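Local coordinates for EGF family domain-containing protein (Toxoplasma gondii, PDB 4Z80) that probably takes part in host-cell invasion as an AMA-type surface protein, binding a RON2-like partner at the moving junction, at residues K223-T226 with P232-N235; A152-Y157 with K218-K223; H122-P127 with D310-F315; T159-N164 with T263-Y268. All blocks are in the same frame, centred on the assembly; numbering follows the deposited sequence.

Interaction 1 of 4, residues K223-T226 with P232-N235; sequences KGQT and PPYN
Gln-225 and Pro-233 are joined by the one direct hydrogen bond between 223-226 and 232-235: Gln-225 N gives its proton to Pro-233 O at 2.9 Å, with an N-H...O angle of 155°. Asp-221 adds an indirect tie, since its OD1 accepts from Gly-224 N and its OD2 from Asn-235 N, so a single carboxylate grips one backbone amide on each segment. The rest is van der Waals packing. Gly-224 lies in the positive-phi region (phi 79°), and its bare CA comes obliquely to the ring of Tyr-234, 3.6 Å from CD1 of that ring. Within its own segment the same ring carries CA of Pro-232 over one face, near the rim, while Tyr-234 OH is hydrogen-bonded to Gly-230 O. Gln-225 bends at chi2 (-99°) and lays its amide beside Asn-235, NE2 resting 3.7 Å from Asn-235 CB with the two amide planes nearly perpendicular. Thr-226 sets CG2 against the cis Pro-232–Pro-233 pair, 3.5 Å from Pro-232 O and 4.0 Å from Pro-233 CD; its OG1 pairs instead with His-228 N. Tyr-234 packs on the loops at Pro-127 and Ala-142, and Pro-232 on the loop at Ala-137. The contact closes an irregular surface loop between strands 218-219 and 238-239, which pair antiparallel.

Interaction 2 of 4, residues A152-Y157 with K218-K223; sequences AMYAGY and KGYDYK
The phenol of Tyr-220, buried in the protein, reaches across to donate its proton to the backbone oxygen of Gly-156, with Tyr-220 OH 2.7 Å from Gly-156 O, and does so from above the carbonyl plane, tilted 36° out of it. Gly-156 O lies at the edge of the phenol, near its plane. Tyr-220 CG sits between its backbone N and carbonyl carbon (chi1 86°), which sends the ring across to 152-157. There it meets Tyr-154 in an offset edge-to-face pair: the edge of Tyr-154 faces the flat side of Tyr-220, the centroids being 5.6 Å apart and the planes 80° to each other. The CB of Tyr-154 adds a second touch, 3.9 Å from CE1 of Tyr-220. The far end of Tyr-154 is held elsewhere, its OH accepting from Ala-123 N. Glu-120 takes the amide of Tyr-220 and, weakly, that of Ala-155, while Met-126 packs against the Tyr-220 ring. Tyr-157 bonds through OH to Ser-11 O of the RON2L1 peptide chain. This tyrosine-rich packing of a loop against the chain just after strand 218-219 is consistent with the buried core of an AMA-type domain, which Tyr-157 links to the bound peptide.

Interaction 3 of 4, residues H122-P127 with D310-F315; sequences HANVMP and DDTNAF
Thr-312 is met by two residues of 122-127, His-122 at its CG2 and Asn-124 at its O and CB. The CG2 lies obliquely to the imidazole, with Thr-312 CG2 3.7 Å from His-122 NE2. Asn-124 extends its amide to the backbone, where ND2 gives a long, weak hydrogen bond to Thr-312 O (3.4 Å), and the amide oxygen OD1 rests 3.9 Å from Thr-312 CB. The shortest link runs through a water that donates to both His-122 O and Thr-312 O, each at 2.6 Å, so that Thr-312 O receives the water and the asparagine amide together. Thr-312 is carried on a type I beta turn from Asp-311 to Ala-314, closed by Ala-314 N to Asp-311 O (3.0 Å) and reinforced by an Asx turn in which Asp-311 OD1 accepts from Asn-313 N (2.9 Å). A surface turn thus leans, partly hydrated, on an inner loop of the AMA fold. With CG anti to the backbone N (chi1 -173°), His-122 carries its ring out to Thr-312 CG2, and the bond from ND1 to Val-144 O restrains the ring's rotation. Glu-143 shapes the inner loop, OE1 taking Asn-124 N while OE2 takes Val-125 N and Met-126 N. Glu-149 receives His-122 N, and Lys-146 reaches the turn's far end through Ala-314 O.

Interaction 4 of 4, residues T159-N164 with T263-Y268; sequences THCPYN and THCWPY
Near the bridge of Cys-161 and Cys-265, the His-160 and His-264 rings each carry a residue of their own segment on one face. The imidazole of His-160 has Tyr-163 CA 3.7 Å above its plane and toward the rim, and its ND1 lies 2.8 Å from Thr-159 OG1 in a hydrogen bond. That same hydroxyl oxygen is at the edge of the Tyr-163 ring, in its plane. His-264 carries Thr-263 CG2 over the centre of one face, and its NE2 is bonded to Asp-175. The disulfide joins Cys-161 SG to Cys-265 SG at 2.0 Å. It is left-handed, and its chi3 of -80° sets Cys-161 CB 3.6 Å from Cys-265 CB. Cys-161 holds SG anti to its backbone N (chi1 178°), pointing across from strand 160-161, whereas Cys-265 has SG beside its own N (chi1 -56°). Met-172 of helix 165-172 and Phe-211 cover Cys-161. The RON2L1 peptide borders both segments: its Ser-18 meets Tyr-163 OH and its Asn-9 bonds to Trp-266 and Tyr-268. With no hydrogen bond between the segments, their direct hold is covalent, a buried crosslink consistent with the extracellular part of a membrane protein; it holds two peptide-contacting pieces at a set spacing.

How the interactions relate
Interactions 2 and 4 are buried and both reach the bound peptide; interaction 1 lies on the surface and interaction 3 is partly buried at a hydrated edge. Chemistry follows place: aromatic packing and a covalent crosslink inside, a backbone hydrogen bond and amide packing in interaction 1, a water bridge in interaction 3. Interactions 1 and 2 share Lys-223 and are tied by Asp-221. Loop 122-127 of interaction 3 touches all three others, meeting interaction 4 where Val-125 nears Pro-267. Interactions 2 and 4 meet where Trp-266 packs on Met-153 and Tyr-154, whereas interactions 1 and 4 stay about 10 Å apart at their nearest atoms.

Interaction 1 of 4, residues K223-T226 with P232-N235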
loop_
_atom_site.group_PDB
_atom_site.type_symbol
_atom_site.label_atom_id
_atom_site.label_comp_id
_atom_site.label_asym_id
_atom_site.label_seq_id
_atom_site.Cartn_x
_atom_site.Cartn_y
_atom_site.Cartn_z
ATOM N N LYS A 223 10.878 18.575 -14.501
ATOM C CA LYS A 223 11.874 19.315 -15.276
ATOM C C LYS A 223 11.547 20.788 -15.427
ATOM O O LYS A 223 12.439 21.639 -15.357
ATOM C CB LYS A 223 12.023 18.702 -16.666
ATOM C CG LYS A 223 13.058 19.408 -17.534
ATOM C CD LYS A 223 13.220 18.690 -18.854
ATOM C CE LYS A 223 14.441 19.185 -19.602
ATOM N NZ LYS A 223 14.134 19.556 -21.013
ATOM N N GLY A 224 10.275 21.094 -15.651
ATOM C CA GLY A 224 9.893 22.441 -16.027
ATOM C C GLY A 224 10.170 22.648 -17.506
ATOM O O GLY A 224 10.738 21.786 -18.175
ATOM N N GLN A 225 9.781 23.810 -18.009
ATOM C CA GLN A 225 9.841 24.091 -19.437
ATOM C C GLN A 225 11.207 24.559 -19.911
ATOM O O GLN A 225 11.462 24.610 -21.112
ATOM C CB GLN A 225 8.803 25.153 -19.790
ATOM C CG GLN A 225 7.370 24.665 -19.706
ATOM C CD GLN A 225 6.822 24.287 -21.065
ATOM O OE1 GLN A 225 6.499 25.153 -21.884
ATOM N NE2 GLN A 225 6.731 22.989 -21.321
ATOM N N THR A 226 12.075 24.917 -18.974
ATOM C CA THR A 226 13.380 25.473 -19.324
ATOM C C THR A 226 14.463 24.395 -19.305
ATOM O O THR A 226 14.201 23.245 -18.953
ATOM C CB THR A 226 13.769 26.620 -18.365
ATOM O OG1 THR A 226 14.427 26.095 -17.203
ATOM C CG2 THR A 226 12.536 27.423 -17.940
ATOM N N PRO A 232 10.798 26.851 -12.754
ATOM C CA PRO A 232 9.542 27.268 -13.391
ATOM C C PRO A 232 9.776 27.919 -14.748
ATOM O O PRO A 232 10.884 28.385 -15.007
ATOM C CB PRO A 232 8.952 28.290 -12.405
ATOM C CG PRO A 232 9.804 28.213 -11.163
ATOM C CD PRO A 232 11.121 27.672 -11.573
ATOM N N PRO A 233 8.740 27.978 -15.595
ATOM C CA PRO A 233 7.370 27.496 -15.378
ATOM C C PRO A 233 7.202 26.004 -15.641
ATOM O O PRO A 233 8.093 25.365 -16.196
ATOM C CB PRO A 233 6.560 28.315 -16.385
ATOM C CG PRO A 233 7.508 28.529 -17.506
ATOM C CD PRO A 233 8.860 28.700 -16.875
ATOM N N TYR A 234 6.053 25.467 -15.241
ATOM C CA TYR A 234 5.767 24.046 -15.384
ATOM C C TYR A 234 4.563 23.851 -16.287
ATOM O O TYR A 234 3.749 24.760 -16.452
ATOM C CB TYR A 234 5.522 23.412 -14.001
ATOM C CG TYR A 234 6.637 23.720 -13.034
ATOM C CD1 TYR A 234 7.833 23.019 -13.084
ATOM C CD2 TYR A 234 6.509 24.737 -12.096
ATOM C CE1 TYR A 234 8.865 23.310 -12.229
ATOM C CE2 TYR A 234 7.533 25.031 -11.229
ATOM C CZ TYR A 234 8.713 24.318 -11.304
ATOM O OH TYR A 234 9.750 24.616 -10.449
ATOM N N ASN A 235 4.460 22.667 -16.877
ATOM C CA ASN A 235 3.335 22.347 -17.743
ATOM C C ASN A 235 2.912 20.908 -17.516
ATOM O O ASN A 235 3.061 20.060 -18.385
ATOM C CB ASN A 235 3.698 22.591 -19.215
ATOM C CG ASN A 235 2.476 22.632 -20.126
ATOM O OD1 ASN A 235 1.360 22.911 -19.682
ATOM N ND2 ASN A 235 2.685 22.359 -21.408
#

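Interaction 2 of 4, residues A152-Y157 with K218-K223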
loop_
_atom_site.group_PDB
_atom_site.type_symbol
_atom_site.label_atom_id
_atom_site.label_comp_id
_atom_site.label_asym_id
_atom_site.label_seq_id
_atom_site.Cartn_x
_atom_site.Cartn_y
_atom_site.Cartn_z
ATOM N N ALA A 152 -1.121 8.448 -6.193
ATOM C CA ALA A 152 0.235 7.936 -6.362
ATOM C C ALA A 152 1.282 8.930 -5.889
ATOM O O ALA A 152 1.172 10.125 -6.115
ATOM C CB ALA A 152 0.488 7.576 -7.813
ATOM N N MET A 153 2.321 8.419 -5.242
ATOM C CA MET A 153 3.406 9.276 -4.784
ATOM C C MET A 153 4.159 9.848 -5.984
ATOM O O MET A 153 4.167 9.257 -7.065
ATOM C CB MET A 153 4.348 8.493 -3.866
ATOM C CG MET A 153 5.433 9.324 -3.203
ATOM S SD MET A 153 4.733 10.741 -2.339
ATOM C CE MET A 153 6.222 11.444 -1.623
ATOM N N TYR A 154 4.779 11.007 -5.776
ATOM C CA TYR A 154 5.630 11.627 -6.789
ATOM C C TYR A 154 6.638 10.624 -7.320
ATOM O O TYR A 154 7.102 9.743 -6.598
ATOM C CB TYR A 154 6.343 12.851 -6.204
ATOM C CG TYR A 154 5.393 13.837 -5.562
ATOM C CD1 TYR A 154 4.503 14.574 -6.334
ATOM C CD2 TYR A 154 5.381 14.024 -4.191
ATOM C CE1 TYR A 154 3.622 15.468 -5.757
ATOM C CE2 TYR A 154 4.509 14.926 -3.601
ATOM C CZ TYR A 154 3.631 15.642 -4.386
ATOM O OH TYR A 154 2.758 16.543 -3.801
ATOM N N ALA A 155 6.974 10.759 -8.598
ATOM C CA ALA A 155 7.839 9.786 -9.251
ATOM C C ALA A 155 9.237 9.737 -8.648
ATOM O O ALA A 155 9.865 8.680 -8.604
ATOM C CB ALA A 155 7.939 10.095 -10.723
ATOM N N GLY A 156 9.728 10.884 -8.211
ATOM C CA GLY A 156 11.067 10.973 -7.667
ATOM C C GLY A 156 11.339 12.377 -7.181
ATOM O O GLY A 156 10.487 13.266 -7.293
ATOM N N TYR A 157 12.529 12.582 -6.628
ATOM C CA TYR A 157 12.917 13.879 -6.085
ATOM C C TYR A 157 14.444 13.948 -6.062
ATOM O O TYR A 157 15.098 13.027 -5.572
ATOM C CB TYR A 157 12.324 14.091 -4.684
ATOM C CG TYR A 157 12.813 15.348 -4.011
ATOM C CD1 TYR A 157 12.475 16.604 -4.502
ATOM C CD2 TYR A 157 13.621 15.281 -2.886
ATOM C CE1 TYR A 157 12.938 17.755 -3.886
ATOM C CE2 TYR A 157 14.079 16.423 -2.266
ATOM C CZ TYR A 157 13.745 17.650 -2.769
ATOM O OH TYR A 157 14.222 18.780 -2.139
ATOM N N LYS A 218 0.253 9.906 -15.145
ATOM C CA LYS A 218 0.215 11.357 -15.063
ATOM C C LYS A 218 0.854 11.828 -13.765
ATOM O O LYS A 218 0.396 11.473 -12.675
ATOM C CB LYS A 218 -1.229 11.861 -15.166
ATOM C CG LYS A 218 -1.855 11.602 -16.530
ATOM C CD LYS A 218 -3.367 11.806 -16.514
ATOM C CE LYS A 218 -4.040 11.108 -17.696
ATOM N NZ LYS A 218 -3.875 9.623 -17.641
ATOM N N GLY A 219 1.907 12.634 -13.882
ATOM C CA GLY A 219 2.671 13.066 -12.725
ATOM C C GLY A 219 3.186 14.488 -12.837
ATOM O O GLY A 219 2.930 15.193 -13.815
ATOM N N TYR A 220 3.913 14.914 -11.816
ATOM C CA TYR A 220 4.366 16.290 -11.746
ATOM C C TYR A 220 5.479 16.537 -12.749
ATOM O O TYR A 220 6.191 15.618 -13.145
ATOM C CB TYR A 220 4.812 16.649 -10.322
ATOM C CG TYR A 220 6.244 16.342 -9.905
ATOM C CD1 TYR A 220 6.642 15.055 -9.558
ATOM C CD2 TYR A 220 7.171 17.369 -9.775
ATOM C CE1 TYR A 220 7.934 14.798 -9.134
ATOM C CE2 TYR A 220 8.461 17.120 -9.351
ATOM C CZ TYR A 220 8.839 15.834 -9.037
ATOM O OH TYR A 220 10.126 15.597 -8.606
ATOM N N ASP A 221 5.566 17.789 -13.186
ATOM C CA ASP A 221 6.567 18.232 -14.149
ATOM C C ASP A 221 7.867 18.526 -13.404
ATOM O O ASP A 221 8.092 19.640 -12.940
ATOM C CB ASP A 221 6.044 19.460 -14.896
ATOM C CG ASP A 221 7.017 19.979 -15.937
ATOM O OD1 ASP A 221 8.073 19.347 -16.140
ATOM O OD2 ASP A 221 6.703 21.017 -16.557
ATOM N N TYR A 222 8.710 17.507 -13.271
ATOM C CA TYR A 222 9.927 17.632 -12.479
ATOM C C TYR A 222 10.909 18.564 -13.172
ATOM O O TYR A 222 11.681 19.247 -12.517
ATOM C CB TYR A 222 10.587 16.259 -12.246
ATOM C CG TYR A 222 11.341 15.745 -13.452
ATOM C CD1 TYR A 222 12.641 16.170 -13.716
ATOM C CD2 TYR A 222 10.751 14.854 -14.333
ATOM C CE1 TYR A 222 13.323 15.724 -14.830
ATOM C CE2 TYR A 222 11.427 14.398 -15.444
ATOM C CZ TYR A 222 12.712 14.835 -15.688
ATOM O OH TYR A 222 13.387 14.381 -16.798
ATOM N N LYS A 223 10.878 18.575 -14.501
ATOM C CA LYS A 223 11.874 19.315 -15.276
ATOM C C LYS A 223 11.547 20.788 -15.427
ATOM O O LYS A 223 12.439 21.639 -15.357
ATOM C CB LYS A 223 12.023 18.702 -16.666
ATOM C CG LYS A 223 13.058 19.408 -17.534
ATOM C CD LYS A 223 13.220 18.690 -18.854
ATOM C CE LYS A 223 14.441 19.185 -19.602
ATOM N NZ LYS A 223 14.134 19.556 -21.013
#

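Interaction 3 of 4, residues H122-P127 with D310-F315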
loop_
_atom_site.group_PDB
_atom_site.type_symbol
_atom_site.label_atom_id
_atom_site.label_comp_id
_atom_site.label_asym_id
_atom_site.label_seq_id
_atom_site.Cartn_x
_atom_site.Cartn_y
_atom_site.Cartn_z
ATOM N N HIS A 122 -1.546 15.746 -5.362
ATOM C CA HIS A 122 -1.309 17.181 -5.392
ATOM C C HIS A 122 -1.261 17.667 -3.943
ATOM O O HIS A 122 -2.204 18.291 -3.459
ATOM C CB HIS A 122 -2.400 17.911 -6.180
ATOM C CG HIS A 122 -2.127 19.371 -6.377
ATOM N ND1 HIS A 122 -1.923 19.923 -7.622
ATOM C CD2 HIS A 122 -1.985 20.385 -5.490
ATOM C CE1 HIS A 122 -1.681 21.217 -7.496
ATOM N NE2 HIS A 122 -1.707 21.523 -6.211
ATOM N N ALA A 123 -0.171 17.365 -3.244
ATOM C CA ALA A 123 -0.071 17.723 -1.831
ATOM C C ALA A 123 0.622 19.071 -1.599
ATOM O O ALA A 123 0.968 19.398 -0.465
ATOM C CB ALA A 123 0.655 16.622 -1.059
ATOM N N ASN A 124 0.811 19.849 -2.665
ATOM C CA ASN A 124 1.432 21.175 -2.584
ATOM C C ASN A 124 2.874 21.072 -2.076
ATOM O O ASN A 124 3.266 21.737 -1.112
ATOM C CB ASN A 124 0.603 22.109 -1.701
ATOM C CG ASN A 124 -0.807 22.305 -2.228
ATOM O OD1 ASN A 124 -0.999 22.637 -3.398
ATOM N ND2 ASN A 124 -1.798 22.075 -1.376
ATOM N N VAL A 125 3.647 20.231 -2.758
ATOM C CA VAL A 125 5.033 19.941 -2.399
ATOM C C VAL A 125 6.018 20.372 -3.491
ATOM O O VAL A 125 7.041 20.978 -3.179
ATOM C CB VAL A 125 5.224 18.435 -2.121
ATOM C CG1 VAL A 125 6.696 18.084 -1.889
ATOM C CG2 VAL A 125 4.388 18.019 -0.911
ATOM N N MET A 126 5.706 20.062 -4.753
ATOM C CA MET A 126 6.640 20.258 -5.868
ATOM C C MET A 126 6.312 21.528 -6.650
ATOM O O MET A 126 5.171 21.724 -7.055
ATOM C CB MET A 126 6.611 19.056 -6.821
ATOM C CG MET A 126 6.926 17.711 -6.166
ATOM S SD MET A 126 8.559 17.690 -5.390
ATOM C CE MET A 126 8.644 15.979 -4.842
ATOM N N PRO A 127 7.314 22.382 -6.900
ATOM C CA PRO A 127 8.730 22.251 -6.538
ATOM C C PRO A 127 8.984 22.569 -5.075
ATOM O O PRO A 127 8.390 23.496 -4.529
ATOM C CB PRO A 127 9.412 23.282 -7.434
ATOM C CG PRO A 127 8.381 24.357 -7.567
ATOM C CD PRO A 127 7.070 23.614 -7.669
ATOM N N ASP A 310 -11.235 22.077 -7.689
ATOM C CA ASP A 310 -10.033 22.896 -7.863
ATOM C C ASP A 310 -9.399 23.298 -6.529
ATOM O O ASP A 310 -8.311 23.880 -6.498
ATOM C CB ASP A 310 -10.365 24.158 -8.655
ATOM C CG ASP A 310 -10.863 23.855 -10.044
ATOM O OD1 ASP A 310 -10.247 23.007 -10.722
ATOM O OD2 ASP A 310 -11.874 24.463 -10.454
ATOM N N ASP A 311 -10.086 23.002 -5.432
ATOM C CA ASP A 311 -9.662 23.439 -4.100
ATOM C C ASP A 311 -8.516 22.581 -3.589
ATOM O O ASP A 311 -8.731 21.435 -3.200
ATOM C CB ASP A 311 -10.858 23.376 -3.142
ATOM C CG ASP A 311 -10.543 23.902 -1.748
ATOM O OD1 ASP A 311 -9.379 24.239 -1.455
ATOM O OD2 ASP A 311 -11.492 23.970 -0.935
ATOM N N THR A 312 -7.305 23.132 -3.587
ATOM C CA THR A 312 -6.130 22.350 -3.214
ATOM C C THR A 312 -6.048 22.112 -1.708
ATOM O O THR A 312 -5.157 21.393 -1.244
ATOM C CB THR A 312 -4.824 23.014 -3.698
ATOM O OG1 THR A 312 -4.676 24.310 -3.100
ATOM C CG2 THR A 312 -4.836 23.155 -5.211
ATOM N N ASN A 313 -6.980 22.678 -0.946
ATOM C CA ASN A 313 -7.051 22.377 0.480
ATOM C C ASN A 313 -8.096 21.301 0.783
ATOM O O ASN A 313 -8.248 20.888 1.935
ATOM C CB ASN A 313 -7.345 23.643 1.287
ATOM C CG ASN A 313 -6.890 23.524 2.732
ATOM O OD1 ASN A 313 -7.678 23.704 3.661
ATOM N ND2 ASN A 313 -5.613 23.195 2.925
ATOM N N ALA A 314 -8.800 20.832 -0.246
ATOM C CA ALA A 314 -9.793 19.780 -0.066
ATOM C C ALA A 314 -9.167 18.410 -0.297
ATOM O O ALA A 314 -8.090 18.293 -0.893
ATOM C CB ALA A 314 -10.980 19.991 -1.005
ATOM N N PHE A 315 -9.832 17.389 0.231
ATOM C CA PHE A 315 -9.441 16.005 0.025
ATOM C C PHE A 315 -10.603 15.279 -0.636
ATOM O O PHE A 315 -11.767 15.528 -0.321
ATOM C CB PHE A 315 -9.046 15.330 1.351
ATOM C CG PHE A 315 -8.166 14.115 1.175
ATOM C CD1 PHE A 315 -8.719 12.873 0.894
ATOM C CD2 PHE A 315 -6.781 14.215 1.279
ATOM C CE1 PHE A 315 -7.910 11.754 0.711
ATOM C CE2 PHE A 315 -5.971 13.090 1.101
ATOM C CZ PHE A 315 -6.539 11.867 0.827
HETATM O O HOH W 1 -4.493 19.238 -2.626
#

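Interaction 4 of 4, residues T159-N164 with T263-Y268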
loop_
_atom_site.group_PDB
_atom_site.type_symbol
_atom_site.label_atom_id
_atom_site.label_comp_id
_atom_site.label_asym_id
_atom_site.label_seq_id
_atom_site.Cartn_x
_atom_site.Cartn_y
_atom_site.Cartn_z
ATOM N N THR A 159 18.179 14.185 -8.255
ATOM C CA THR A 159 18.636 13.254 -9.289
ATOM C C THR A 159 18.644 11.808 -8.805
ATOM O O THR A 159 18.458 10.884 -9.596
ATOM C CB THR A 159 20.055 13.607 -9.807
ATOM O OG1 THR A 159 20.969 13.708 -8.709
ATOM C CG2 THR A 159 20.029 14.912 -10.571
ATOM N N HIS A 160 18.866 11.611 -7.512
ATOM C CA HIS A 160 18.965 10.268 -6.957
ATOM C C HIS A 160 18.847 10.324 -5.441
ATOM O O HIS A 160 18.950 11.392 -4.835
ATOM C CB HIS A 160 20.289 9.606 -7.371
ATOM C CG HIS A 160 21.498 10.320 -6.857
ATOM N ND1 HIS A 160 21.962 11.491 -7.415
ATOM C CD2 HIS A 160 22.335 10.033 -5.831
ATOM C CE1 HIS A 160 23.032 11.898 -6.752
ATOM N NE2 HIS A 160 23.279 11.031 -5.786
ATOM N N CYS A 161 18.606 9.161 -4.850
ATOM C CA CYS A 161 18.451 9.017 -3.417
ATOM C C CYS A 161 19.364 7.895 -2.914
ATOM O O CYS A 161 19.338 6.798 -3.466
ATOM C CB CYS A 161 16.994 8.710 -3.074
ATOM S SG CYS A 161 16.749 8.475 -1.308
ATOM N N PRO A 162 20.177 8.160 -1.877
ATOM C CA PRO A 162 20.353 9.421 -1.143
ATOM C C PRO A 162 21.132 10.431 -1.976
ATOM O O PRO A 162 22.178 10.070 -2.519
ATOM C CB PRO A 162 21.145 8.999 0.098
ATOM C CG PRO A 162 21.932 7.819 -0.363
ATOM C CD PRO A 162 21.037 7.092 -1.331
ATOM N N TYR A 163 20.643 11.660 -2.089
ATOM C CA TYR A 163 21.285 12.621 -2.985
ATOM C C TYR A 163 22.682 13.012 -2.492
ATOM O O TYR A 163 23.581 13.245 -3.304
ATOM C CB TYR A 163 20.435 13.883 -3.165
ATOM C CG TYR A 163 21.169 14.940 -3.969
ATOM C CD1 TYR A 163 21.252 14.854 -5.354
ATOM C CD2 TYR A 163 21.816 15.995 -3.339
ATOM C CE1 TYR A 163 21.942 15.799 -6.092
ATOM C CE2 TYR A 163 22.505 16.947 -4.068
ATOM C CZ TYR A 163 22.566 16.845 -5.439
ATOM O OH TYR A 163 23.266 17.796 -6.152
ATOM N N ASN A 164 22.861 13.114 -1.178
ATOM C CA ASN A 164 24.189 13.367 -0.621
ATOM C C ASN A 164 24.445 12.462 0.577
ATOM O O ASN A 164 23.541 11.776 1.046
ATOM C CB ASN A 164 24.352 14.848 -0.246
ATOM C CG ASN A 164 23.455 15.282 0.901
ATOM O OD1 ASN A 164 23.312 14.582 1.900
ATOM N ND2 ASN A 164 22.867 16.467 0.771
ATOM N N THR A 263 11.619 6.330 2.484
ATOM C CA THR A 263 11.100 7.443 3.277
ATOM C C THR A 263 11.954 8.709 3.194
ATOM O O THR A 263 11.438 9.803 2.952
ATOM C CB THR A 263 10.969 7.020 4.758
ATOM O OG1 THR A 263 9.887 6.082 4.883
ATOM C CG2 THR A 263 10.731 8.215 5.690
ATOM N N HIS A 264 13.261 8.571 3.383
ATOM C CA HIS A 264 14.107 9.757 3.492
ATOM C C HIS A 264 14.478 10.363 2.145
ATOM O O HIS A 264 15.170 11.376 2.093
ATOM C CB HIS A 264 15.364 9.431 4.293
ATOM C CG HIS A 264 15.063 9.093 5.715
ATOM N ND1 HIS A 264 14.475 9.995 6.575
ATOM C CD2 HIS A 264 15.218 7.946 6.415
ATOM C CE1 HIS A 264 14.292 9.421 7.750
ATOM N NE2 HIS A 264 14.736 8.179 7.680
ATOM N N CYS A 265 14.006 9.752 1.065
ATOM C CA CYS A 265 14.176 10.306 -0.274
ATOM C C CYS A 265 13.273 11.508 -0.517
ATOM O O CYS A 265 13.493 12.263 -1.458
ATOM C CB CYS A 265 13.883 9.245 -1.332
ATOM S SG CYS A 265 14.853 7.726 -1.182
ATOM N N TRP A 266 12.248 11.670 0.318
ATOM C CA TRP A 266 11.279 12.744 0.139
ATOM C C TRP A 266 11.595 13.903 1.062
ATOM O O TRP A 266 12.055 13.702 2.187
ATOM C CB TRP A 266 9.855 12.249 0.399
ATOM C CG TRP A 266 9.556 10.978 -0.296
ATOM C CD1 TRP A 266 9.279 9.781 0.287
ATOM C CD2 TRP A 266 9.513 10.756 -1.712
ATOM N NE1 TRP A 266 9.059 8.827 -0.671
ATOM C CE2 TRP A 266 9.196 9.398 -1.909
ATOM C CE3 TRP A 266 9.704 11.572 -2.832
ATOM C CZ2 TRP A 266 9.066 8.835 -3.181
ATOM C CZ3 TRP A 266 9.574 11.010 -4.097
ATOM C CH2 TRP A 266 9.259 9.659 -4.260
ATOM N N PRO A 267 11.335 15.132 0.603
ATOM C CA PRO A 267 11.652 16.287 1.439
ATOM C C PRO A 267 10.618 16.511 2.533
ATOM O O PRO A 267 9.419 16.322 2.296
ATOM C CB PRO A 267 11.639 17.442 0.445
ATOM C CG PRO A 267 10.629 17.040 -0.555
ATOM C CD PRO A 267 10.734 15.538 -0.681
ATOM N N TYR A 268 11.083 16.895 3.715
ATOM C CA TYR A 268 10.204 17.387 4.763
ATOM C C TYR A 268 10.744 18.675 5.367
ATOM O O TYR A 268 11.907 18.749 5.765
ATOM C CB TYR A 268 10.011 16.360 5.886
ATOM C CG TYR A 268 9.280 16.988 7.050
ATOM C CD1 TYR A 268 7.938 17.337 6.940
ATOM C CD2 TYR A 268 9.940 17.290 8.232
ATOM C CE1 TYR A 268 7.273 17.941 7.982
ATOM C CE2 TYR A 268 9.277 17.900 9.283
ATOM C CZ TYR A 268 7.942 18.217 9.150
ATOM O OH TYR A 268 7.272 18.824 10.182
#